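Local coordinates for protein latency-associated nuclear antigen (Murid herpesvirus 4, PDB 4BLG) that probably binds DNA through this C-terminal domain, which pairs with a second copy of itself, at residues S69-V74 with T83-S88. Residues are numbered along the deposited sequence; the frame is centred on the assembly and turned at random.
Sequences SCLPLV and TYYLLS
Ser69 and Cys70 pair with Tyr85 and Tyr84 in a beta hairpin, near the loop that joins antiparallel strands 64-70 and 84-90. Within the chain, strand 64-70 is an outermost strand of the four-stranded antiparallel sheet of this LANA DNA-binding domain. Ser69 and Tyr85 form a hydrogen-bonded pair. Ser69 N donates a hydrogen bond to Tyr85 O at 3.0 Å, and Tyr85 N donates back to Ser69 O. The next residues, Cys70 and Tyr84, are a non-hydrogen-bonded pair. A third bond runs from Leu71 N to Thr83 O at 2.8 Å, with an N-H...O angle of 172°. Beyond it a water accepts from Thr83 N and donates to Leu71 O, continuing the link past the direct bonds.

On one face of the sheet, Cys70 SG lies obliquely beside the Tyr84 ring, 3.6 Å from Tyr84 CE2. Pro48 and Leu51 also pack against the Tyr84 side chain. The Tyr85 ring lies on the other face. Its CG stands between the backbone N and carbonyl carbon (chi1 83°), and this carries the ring beside the backbone of Ser69 to Leu71. Cys70 O sits at its edge, 3.5 Å from Tyr85 CE1. Leu71 CD2 approaches the ring obliquely, 3.4 Å from Tyr85 CD1. The hydroxyl of Tyr85, a buried residue, is hydrogen-bonded to that of Tyr85 of the second subunit, so this face forms part of the dimer contact. Leu71 also packs on Phe89 of that subunit. A water joins Tyr85 OH to Ser69 OG, 2.7 Å from each oxygen.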
loop_
_atom_site.group_PDB
_atom_site.type_symbol
_atom_site.label_atom_id
_atom_site.label_comp_id
_atom_site.label_asym_id
_atom_site.label_seq_id
_atom_site.Cartn_x
_atom_site.Cartn_y
_atom_site.Cartn_z
ATOM N N SER A 69 -3.921 5.805 5.494
ATOM C CA SER A 69 -4.265 4.689 6.378
ATOM C C SER A 69 -3.159 4.468 7.426
ATOM O O SER A 69 -2.307 5.337 7.631
ATOM C CB SER A 69 -4.519 3.416 5.577
ATOM O OG SER A 69 -5.092 2.411 6.389
ATOM N N CYS A 70 -3.201 3.326 8.109
ATOM C CA CYS A 70 -2.246 3.019 9.179
ATOM C C CYS A 70 -1.456 1.767 8.845
ATOM O O CYS A 70 -1.993 0.827 8.264
ATOM C CB CYS A 70 -2.976 2.765 10.507
ATOM S SG CYS A 70 -4.118 4.050 11.016
ATOM N N LEU A 71 -0.187 1.742 9.231
ATOM C CA LEU A 71 0.577 0.507 9.167
ATOM C C LEU A 71 0.294 -0.330 10.417
ATOM O O LEU A 71 0.008 0.204 11.483
ATOM C CB LEU A 71 2.068 0.789 9.052
ATOM C CG LEU A 71 2.498 1.501 7.770
ATOM C CD1 LEU A 71 3.979 1.858 7.831
ATOM C CD2 LEU A 71 2.202 0.645 6.554
ATOM N N PRO A 72 0.366 -1.656 10.289
ATOM C CA PRO A 72 0.165 -2.458 11.498
ATOM C C PRO A 72 1.371 -2.374 12.424
ATOM O O PRO A 72 2.500 -2.239 11.958
ATOM C CB PRO A 72 0.011 -3.876 10.956
ATOM C CG PRO A 72 0.759 -3.878 9.677
ATOM C CD PRO A 72 0.659 -2.484 9.109
ATOM N N LEU A 73 1.122 -2.450 13.724
ATOM C CA LEU A 73 2.186 -2.506 14.709
ATOM C C LEU A 73 2.958 -3.808 14.604
ATOM O O LEU A 73 2.384 -4.862 14.321
ATOM C CB LEU A 73 1.597 -2.386 16.113
ATOM C CG LEU A 73 1.041 -1.001 16.421
ATOM C CD1 LEU A 73 0.374 -1.002 17.784
ATOM C CD2 LEU A 73 2.153 0.038 16.352
ATOM N N VAL A 74 4.262 -3.730 14.851
ATOM C CA VAL A 74 5.112 -4.909 14.858
ATOM C C VAL A 74 5.237 -5.437 16.277
ATOM O O VAL A 74 5.741 -4.741 17.159
ATOM C CB VAL A 74 6.510 -4.592 14.326
ATOM C CG1 VAL A 74 7.365 -5.849 14.302
ATOM C CG2 VAL A 74 6.421 -3.976 12.937
ATOM N N THR A 83 2.163 4.372 12.897
ATOM C CA THR A 83 2.776 4.991 11.743
ATOM C C THR A 83 1.741 4.979 10.629
ATOM O O THR A 83 1.209 3.927 10.276
ATOM C CB THR A 83 4.037 4.238 11.332
ATOM O OG1 THR A 83 4.989 4.326 12.394
ATOM C CG2 THR A 83 4.633 4.823 10.057
ATOM N N TYR A 84 1.407 6.162 10.135
ATOM C CA TYR A 84 0.466 6.295 9.031
ATOM C C TYR A 84 1.193 6.253 7.691
ATOM O O TYR A 84 2.402 6.416 7.633
ATOM C CB TYR A 84 -0.324 7.582 9.174
ATOM C CG TYR A 84 -1.033 7.706 10.503
ATOM C CD1 TYR A 84 -0.392 8.256 11.603
ATOM C CD2 TYR A 84 -2.333 7.273 10.659
ATOM C CE1 TYR A 84 -1.035 8.376 12.818
ATOM C CE2 TYR A 84 -2.984 7.385 11.874
ATOM C CZ TYR A 84 -2.331 7.936 12.947
ATOM O OH TYR A 84 -2.985 8.048 14.152
ATOM N N TYR A 85 0.447 6.002 6.618
ATOM C CA TYR A 85 1.038 5.918 5.287
ATOM C C TYR A 85 0.018 6.239 4.221
ATOM O O TYR A 85 -1.171 6.254 4.474
ATOM C CB TYR A 85 1.594 4.517 5.014
ATOM C CG TYR A 85 0.543 3.530 4.542
ATOM C CD1 TYR A 85 -0.194 2.777 5.451
ATOM C CD2 TYR A 85 0.292 3.346 3.185
ATOM C CE1 TYR A 85 -1.159 1.870 5.018
ATOM C CE2 TYR A 85 -0.663 2.442 2.746
ATOM C CZ TYR A 85 -1.386 1.709 3.665
ATOM O OH TYR A 85 -2.336 0.810 3.225
ATOM N N LEU A 86 0.508 6.498 3.019
ATOM C CA LEU A 86 -0.332 6.498 1.839
ATOM C C LEU A 86 0.535 6.032 0.691
ATOM O O LEU A 86 1.756 6.022 0.793
ATOM C CB LEU A 86 -0.930 7.879 1.554
ATOM C CG LEU A 86 0.003 9.058 1.251
ATOM C CD1 LEU A 86 0.665 8.939 -0.108
ATOM C CD2 LEU A 86 -0.792 10.348 1.320
ATOM N N LEU A 87 -0.118 5.625 -0.386
ATOM C CA LEU A 87 0.554 5.151 -1.579
ATOM C C LEU A 87 0.267 6.105 -2.717
ATOM O O LEU A 87 -0.872 6.521 -2.902
ATOM C CB LEU A 87 0.039 3.761 -1.955
ATOM C CG LEU A 87 0.459 2.619 -1.036
ATOM C CD1 LEU A 87 -0.239 1.337 -1.459
ATOM C CD2 LEU A 87 1.963 2.451 -1.074
ATOM N N SER A 88 1.302 6.443 -3.474
ATOM C CA SER A 88 1.153 7.306 -4.633
ATOM C C SER A 88 1.590 6.486 -5.812
ATOM O O SER A 88 2.771 6.183 -5.950
ATOM C CB SER A 88 2.029 8.560 -4.516
ATOM O OG SER A 88 1.743 9.290 -3.338
HETATM O O HOH W 1 -4.625 0.322 4.665
HETATM O O HOH W 2 1.915 1.549 12.957
#